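Local coordinates for nucleoplasmin-like protein (Drosophila melanogaster, PDB 1NLQ) that binds core histones and acts in the ATP-facilitated assembly of approximately regularly spaced nucleosomal arrays, its N-terminal core forming pentameric rings that pair into a decamer, at residues Lys31-Ile37 / Val75-Phe81; Val53-Lys57 / Phe81-Lys85. All blocks are in the same frame, centred on the assembly; numbering follows the deposited sequence.

Contact 1. Residues Lys31-Ile37 / Val75-Phe81; sequences KLVIKQI and VNPDVEF
Leu32 and Phe81 open an antiparallel ladder between Lys31-Ile37 and Val75-Phe81, their mutual N-H...O bonds both 2.9 Å from N to O, and the short strand axes run at 158° to each other. A G1 beta bulge sets Asp78 and Val79 together against Ile34, and the register slips by one residue before Ile37 and Val75 pair again. Of the two bonds that converge on Ile34 O, both from the bulge, each is weak, whereas the bond from Ile34 N to Val79 O is 2.8 Å long.

On the apolar face Ile34 CG1 lies in the plane of the Phe81 ring, at its edge, 3.9 Å from CE1. Ile37 CB rests on Val75 CG2 at 3.7 Å, and the Ile37 and Pro77 side chains cross at about a right angle, CD1 nearest to CG. Leu32 and Ile34 continue from this face onto Phe88 of the facing sheet.

Charge occupies the other side. Lys31 bends at its third torsion (chi3 -59°), which brings NZ up to both oxygens of the Glu80 carboxylate, 2.9 Å from OE2 and 3.0 Å from OE1, both hydrogen bonds weak. Exchanging Lys31 for an alanine would probably leave the Glu80 carboxylate without its mate here and close to Glu4 of the second subunit, a like charge that Lys31 also pairs with. Lys35 and Asp78 run side by side, and NZ meets OD1 at 2.8 Å from above the carboxylate plane.

Asp78 OD2 also pairs with Lys35 of the second subunit, while NZ of Lys35 in this chain pairs with Asp78 of the third. The same ion pair is thus repeated within and between subunits, which is consistent with such pairs contributing to the cohesion of neighbours in the pentamer.

Contact 2. Residues Val53-Lys57 / Phe81-Lys85; sequences VNTPK and FYESK
Val53 and Phe81 meet where the two four-stranded sheets of the nucleoplasmin jelly-roll face each other, Val53 near the end of strand 48-55 and Phe81 near the end of strand 74-82. Apolar contact here is small and close. Val53 CG2 comes 3.5 Å from Phe81 CZ, the two side chains reaching in from opposite directions; the methyl lies anti to the backbone N, while CG1 sits between the backbone N and the carbonyl carbon (chi1 68°). Val86 of strand 86-92 touches both partners, and Phe6 of the second subunit packs on each, so this end of the core is completed by a neighbouring chain. Farther out, Thr55 CG2 rests 3.9 Å from Ser84 CB. In the turn itself, Glu83 CG lies over the centre of the Tyr82 ring.

Direct polar contact is carried by one lysine. Lys57 stretches out fully, every side-chain torsion anti (chi1 -175°), and delivers NZ to the turn that follows strand 74-82. There Lys57 NZ lies 2.6 Å from Glu83 O and 2.9 Å from Tyr82 O, donating to both of these successive carbonyls. Each oxygen is met from above its carbonyl plane, 50° out for Glu83 O, so neither bond follows a lone pair, yet one ammonium group holds both oxygens. This fastens the 3-10 segment at Pro56-Lys57 to the turn. The Glu83 carboxylate accepts from Gly29 N through OE1.

Water extends the polar network. One molecule lies at the edge of the Phe81 ring, in its plane, bonded to Ser84 OG and weakly to Thr55 OG1. A second water accepts from Lys57 NZ at 2.7 Å and donates to Glu83 OE2 at 3.0 Å, spanning opposite charges whose NZ and OE2 stand 4.3 Å apart.

Following the chain from its N terminus, past strands 4-11 and 17-20, strand 31-39 is the first to enter a contact and strand 48-55 the next, before strand 74-82 returns to meet both. Contact 1 closes the longer loop, with 37 residues between its segments; contact 2 closes one of 23. Because their segments alternate in sequence, the two closures cross instead of nesting, and they share Phe81. The tasks differ: contact 1 joins neighbouring strands within one sheet, whereas contact 2 ties an outer strand of that sheet and its following turn to strand 48-55 of the other. Lys31 CE and Tyr82 CD1 link them directly at 4.3 Å, and both contacts reach the second subunit.

Contact 1. Residues Lys31-Ile37 / Val75-Phe81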
loop_
_atom_site.group_PDB
_atom_site.type_symbol
_atom_site.label_atom_id
_atom_site.label_comp_id
_atom_site.label_asym_id
_atom_site.label_seq_id
_atom_site.Cartn_x
_atom_site.Cartn_y
_atom_site.Cartn_z
ATOM N N LYS A 31 10.510 -16.905 8.364
ATOM C CA LYS A 31 9.249 -16.257 8.038
ATOM C C LYS A 31 9.223 -15.822 6.585
ATOM O O LYS A 31 10.215 -15.329 6.060
ATOM C CB LYS A 31 9.034 -15.024 8.924
ATOM C CG LYS A 31 7.760 -14.240 8.609
ATOM C CD LYS A 31 7.697 -12.896 9.336
ATOM C CE LYS A 31 7.773 -13.064 10.846
ATOM N NZ LYS A 31 7.526 -11.782 11.573
ATOM N N LEU A 32 8.077 -16.013 5.947
ATOM C CA LEU A 32 7.899 -15.604 4.562
ATOM C C LEU A 32 6.956 -14.413 4.567
ATOM O O LEU A 32 5.833 -14.502 5.065
ATOM C CB LEU A 32 7.280 -16.732 3.742
ATOM C CG LEU A 32 6.998 -16.386 2.278
ATOM C CD1 LEU A 32 8.303 -16.075 1.549
ATOM C CD2 LEU A 32 6.293 -17.549 1.620
ATOM N N VAL A 33 7.412 -13.287 4.032
ATOM C CA VAL A 33 6.583 -12.097 3.986
ATOM C C VAL A 33 6.193 -11.874 2.537
ATOM O O VAL A 33 7.057 -11.767 1.677
ATOM C CB VAL A 33 7.344 -10.850 4.481
ATOM C CG1 VAL A 33 6.410 -9.640 4.479
ATOM C CG2 VAL A 33 7.902 -11.098 5.879
ATOM N N ILE A 34 4.898 -11.829 2.264
ATOM C CA ILE A 34 4.448 -11.611 0.895
ATOM C C ILE A 34 4.067 -10.152 0.737
ATOM O O ILE A 34 3.094 -9.688 1.329
ATOM C CB ILE A 34 3.251 -12.509 0.551
ATOM C CG1 ILE A 34 3.667 -13.981 0.629
ATOM C CG2 ILE A 34 2.745 -12.183 -0.840
ATOM C CD1 ILE A 34 4.907 -14.332 -0.188
ATOM N N LYS A 35 4.848 -9.435 -0.067
ATOM C CA LYS A 35 4.643 -8.009 -0.280
ATOM C C LYS A 35 3.752 -7.631 -1.442
ATOM O O LYS A 35 2.972 -6.692 -1.340
ATOM C CB LYS A 35 5.993 -7.315 -0.466
ATOM C CG LYS A 35 6.883 -7.309 0.765
ATOM C CD LYS A 35 6.264 -6.459 1.854
ATOM C CE LYS A 35 7.233 -6.195 2.997
ATOM N NZ LYS A 35 6.653 -5.229 3.977
ATOM N N GLN A 36 3.882 -8.349 -2.546
ATOM C CA GLN A 36 3.119 -8.030 -3.742
ATOM C C GLN A 36 2.773 -9.255 -4.581
ATOM O O GLN A 36 3.552 -10.201 -4.680
ATOM C CB GLN A 36 3.927 -7.016 -4.579
ATOM C CG GLN A 36 3.377 -6.701 -5.961
ATOM C CD GLN A 36 4.265 -5.734 -6.746
ATOM O OE1 GLN A 36 4.002 -4.535 -6.794
ATOM N NE2 GLN A 36 5.325 -6.257 -7.355
ATOM N N ILE A 37 1.570 -9.239 -5.150
ATOM C CA ILE A 37 1.104 -10.301 -6.035
ATOM C C ILE A 37 0.653 -9.509 -7.247
ATOM O O ILE A 37 -0.283 -8.714 -7.177
ATOM C CB ILE A 37 -0.046 -11.117 -5.414
ATOM C CG1 ILE A 37 0.463 -11.808 -4.144
ATOM C CG2 ILE A 37 -0.517 -12.181 -6.401
ATOM C CD1 ILE A 37 -0.552 -12.699 -3.441
ATOM N N VAL A 75 -2.027 -6.577 -5.914
ATOM C CA VAL A 75 -2.425 -6.398 -4.527
ATOM C C VAL A 75 -1.137 -6.430 -3.704
ATOM O O VAL A 75 -0.123 -7.001 -4.121
ATOM C CB VAL A 75 -3.397 -7.493 -4.007
ATOM C CG1 VAL A 75 -4.753 -7.358 -4.687
ATOM C CG2 VAL A 75 -2.803 -8.874 -4.231
ATOM N N ASN A 76 -1.174 -5.789 -2.545
ATOM C CA ASN A 76 -0.018 -5.725 -1.660
ATOM C C ASN A 76 -0.472 -6.239 -0.307
ATOM O O ASN A 76 -0.767 -5.469 0.598
ATOM C CB ASN A 76 0.461 -4.280 -1.554
ATOM C CG ASN A 76 0.960 -3.740 -2.880
ATOM O OD1 ASN A 76 2.074 -4.038 -3.301
ATOM N ND2 ASN A 76 0.127 -2.960 -3.558
ATOM N N PRO A 77 -0.531 -7.565 -0.154
ATOM C CA PRO A 77 -0.969 -8.178 1.102
ATOM C C PRO A 77 -0.169 -7.778 2.337
ATOM O O PRO A 77 -0.736 -7.390 3.365
ATOM C CB PRO A 77 -0.849 -9.678 0.816
ATOM C CG PRO A 77 -1.002 -9.766 -0.678
ATOM C CD PRO A 77 -0.175 -8.596 -1.145
ATOM N N ASP A 78 1.153 -7.865 2.221
ATOM C CA ASP A 78 2.059 -7.572 3.323
ATOM C C ASP A 78 1.725 -8.512 4.470
ATOM O O ASP A 78 1.693 -8.119 5.632
ATOM C CB ASP A 78 1.953 -6.113 3.792
ATOM C CG ASP A 78 3.082 -5.728 4.749
ATOM O OD1 ASP A 78 4.158 -6.362 4.673
ATOM O OD2 ASP A 78 2.909 -4.799 5.576
ATOM N N VAL A 79 1.458 -9.767 4.122
ATOM C CA VAL A 79 1.139 -10.766 5.125
ATOM C C VAL A 79 2.354 -11.630 5.386
ATOM O O VAL A 79 3.283 -11.670 4.584
ATOM C CB VAL A 79 -0.024 -11.668 4.673
ATOM C CG1 VAL A 79 -1.276 -10.844 4.511
ATOM C CG2 VAL A 79 0.325 -12.370 3.370
ATOM N N GLU A 80 2.362 -12.307 6.527
ATOM C CA GLU A 80 3.477 -13.171 6.852
ATOM C C GLU A 80 3.078 -14.549 7.327
ATOM O O GLU A 80 2.005 -14.751 7.894
ATOM C CB GLU A 80 4.386 -12.519 7.888
ATOM C CG GLU A 80 3.695 -11.933 9.085
ATOM C CD GLU A 80 4.702 -11.373 10.068
ATOM O OE1 GLU A 80 5.534 -10.533 9.654
ATOM O OE2 GLU A 80 4.670 -11.775 11.248
ATOM N N PHE A 81 3.967 -15.496 7.068
ATOM C CA PHE A 81 3.776 -16.884 7.446
ATOM C C PHE A 81 5.024 -17.270 8.225
ATOM O O PHE A 81 6.141 -17.218 7.712
ATOM C CB PHE A 81 3.620 -17.734 6.191
ATOM C CG PHE A 81 2.524 -17.256 5.280
ATOM C CD1 PHE A 81 2.809 -16.462 4.169
ATOM C CD2 PHE A 81 1.198 -17.550 5.567
ATOM C CE1 PHE A 81 1.782 -15.968 3.364
ATOM C CE2 PHE A 81 0.167 -17.065 4.772
ATOM C CZ PHE A 81 0.455 -16.269 3.667
#

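Contact 2. Residues Val53-Lys57 / Phe81-Lys85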
loop_
_atom_site.group_PDB
_atom_site.type_symbol
_atom_site.label_atom_id
_atom_site.label_comp_id
_atom_site.label_asym_id
_atom_site.label_seq_id
_atom_site.Cartn_x
_atom_site.Cartn_y
_atom_site.Cartn_z
ATOM N N VAL A 53 -3.862 -19.255 -0.689
ATOM C CA VAL A 53 -2.738 -19.645 0.141
ATOM C C VAL A 53 -3.193 -20.788 1.042
ATOM O O VAL A 53 -4.333 -20.813 1.503
ATOM C CB VAL A 53 -2.206 -18.454 1.002
ATOM C CG1 VAL A 53 -3.220 -18.052 2.052
ATOM C CG2 VAL A 53 -0.900 -18.845 1.673
ATOM N N ASN A 54 -2.299 -21.749 1.259
ATOM C CA ASN A 54 -2.603 -22.900 2.096
ATOM C C ASN A 54 -1.529 -23.136 3.140
ATOM O O ASN A 54 -0.345 -23.182 2.827
ATOM C CB ASN A 54 -2.720 -24.172 1.253
ATOM C CG ASN A 54 -3.848 -24.110 0.256
ATOM O OD1 ASN A 54 -3.694 -23.585 -0.855
ATOM N ND2 ASN A 54 -5.004 -24.633 0.648
ATOM N N THR A 55 -1.947 -23.282 4.387
ATOM C CA THR A 55 -1.014 -23.569 5.462
ATOM C C THR A 55 -1.705 -24.545 6.398
ATOM O O THR A 55 -2.677 -24.199 7.057
ATOM C CB THR A 55 -0.615 -22.304 6.248
ATOM O OG1 THR A 55 0.346 -21.548 5.499
ATOM C CG2 THR A 55 0.001 -22.688 7.576
ATOM N N PRO A 56 -1.212 -25.788 6.460
ATOM C CA PRO A 56 -1.843 -26.773 7.347
ATOM C C PRO A 56 -1.769 -26.302 8.792
ATOM O O PRO A 56 -2.751 -26.376 9.542
ATOM C CB PRO A 56 -1.011 -28.034 7.110
ATOM C CG PRO A 56 -0.491 -27.843 5.690
ATOM C CD PRO A 56 -0.081 -26.391 5.735
ATOM N N LYS A 57 -0.589 -25.808 9.154
ATOM C CA LYS A 57 -0.289 -25.308 10.490
ATOM C C LYS A 57 -1.423 -24.522 11.139
ATOM O O LYS A 57 -1.567 -24.535 12.365
ATOM C CB LYS A 57 0.974 -24.440 10.425
ATOM C CG LYS A 57 1.472 -23.945 11.777
ATOM C CD LYS A 57 2.760 -23.136 11.635
ATOM C CE LYS A 57 3.407 -22.878 12.989
ATOM N NZ LYS A 57 4.626 -22.035 12.944
ATOM N N PHE A 81 3.967 -15.496 7.068
ATOM C CA PHE A 81 3.776 -16.884 7.446
ATOM C C PHE A 81 5.024 -17.270 8.225
ATOM O O PHE A 81 6.141 -17.218 7.712
ATOM C CB PHE A 81 3.620 -17.734 6.191
ATOM C CG PHE A 81 2.524 -17.256 5.280
ATOM C CD1 PHE A 81 2.809 -16.462 4.169
ATOM C CD2 PHE A 81 1.198 -17.550 5.567
ATOM C CE1 PHE A 81 1.782 -15.968 3.364
ATOM C CE2 PHE A 81 0.167 -17.065 4.772
ATOM C CZ PHE A 81 0.455 -16.269 3.667
ATOM N N TYR A 82 4.820 -17.654 9.476
ATOM C CA TYR A 82 5.918 -17.989 10.366
ATOM C C TYR A 82 6.084 -19.489 10.554
ATOM O O TYR A 82 5.113 -20.204 10.785
ATOM C CB TYR A 82 5.654 -17.316 11.711
ATOM C CG TYR A 82 6.684 -17.551 12.791
ATOM C CD1 TYR A 82 7.886 -16.846 12.806
ATOM C CD2 TYR A 82 6.425 -18.434 13.836
ATOM C CE1 TYR A 82 8.803 -17.011 13.844
ATOM C CE2 TYR A 82 7.328 -18.605 14.873
ATOM C CZ TYR A 82 8.515 -17.889 14.873
ATOM O OH TYR A 82 9.395 -18.048 15.919
ATOM N N GLU A 83 7.321 -19.953 10.439
ATOM C CA GLU A 83 7.638 -21.367 10.628
ATOM C C GLU A 83 6.524 -22.292 10.189
ATOM O O GLU A 83 5.955 -23.028 11.003
ATOM C CB GLU A 83 7.947 -21.634 12.104
ATOM C CG GLU A 83 9.215 -20.978 12.590
ATOM C CD GLU A 83 9.474 -21.228 14.056
ATOM O OE1 GLU A 83 10.590 -20.925 14.512
ATOM O OE2 GLU A 83 8.564 -21.721 14.752
ATOM N N SER A 84 6.195 -22.260 8.905
ATOM C CA SER A 84 5.142 -23.122 8.409
ATOM C C SER A 84 5.300 -23.380 6.925
ATOM O O SER A 84 5.936 -22.606 6.209
ATOM C CB SER A 84 3.761 -22.517 8.723
ATOM O OG SER A 84 3.653 -21.174 8.283
ATOM N N LYS A 85 4.754 -24.500 6.478
ATOM C CA LYS A 85 4.808 -24.854 5.073
ATOM C C LYS A 85 3.670 -24.101 4.398
ATOM O O LYS A 85 2.502 -24.257 4.776
ATOM C CB LYS A 85 4.611 -26.361 4.893
ATOM C CG LYS A 85 4.729 -26.806 3.459
ATOM C CD LYS A 85 4.438 -28.275 3.304
ATOM C CE LYS A 85 4.467 -28.677 1.837
ATOM N NZ LYS A 85 3.846 -30.008 1.619
HETATM O O HOH W 1 1.173 -19.967 8.323
HETATM O O HOH W 2 5.636 -21.501 15.432
#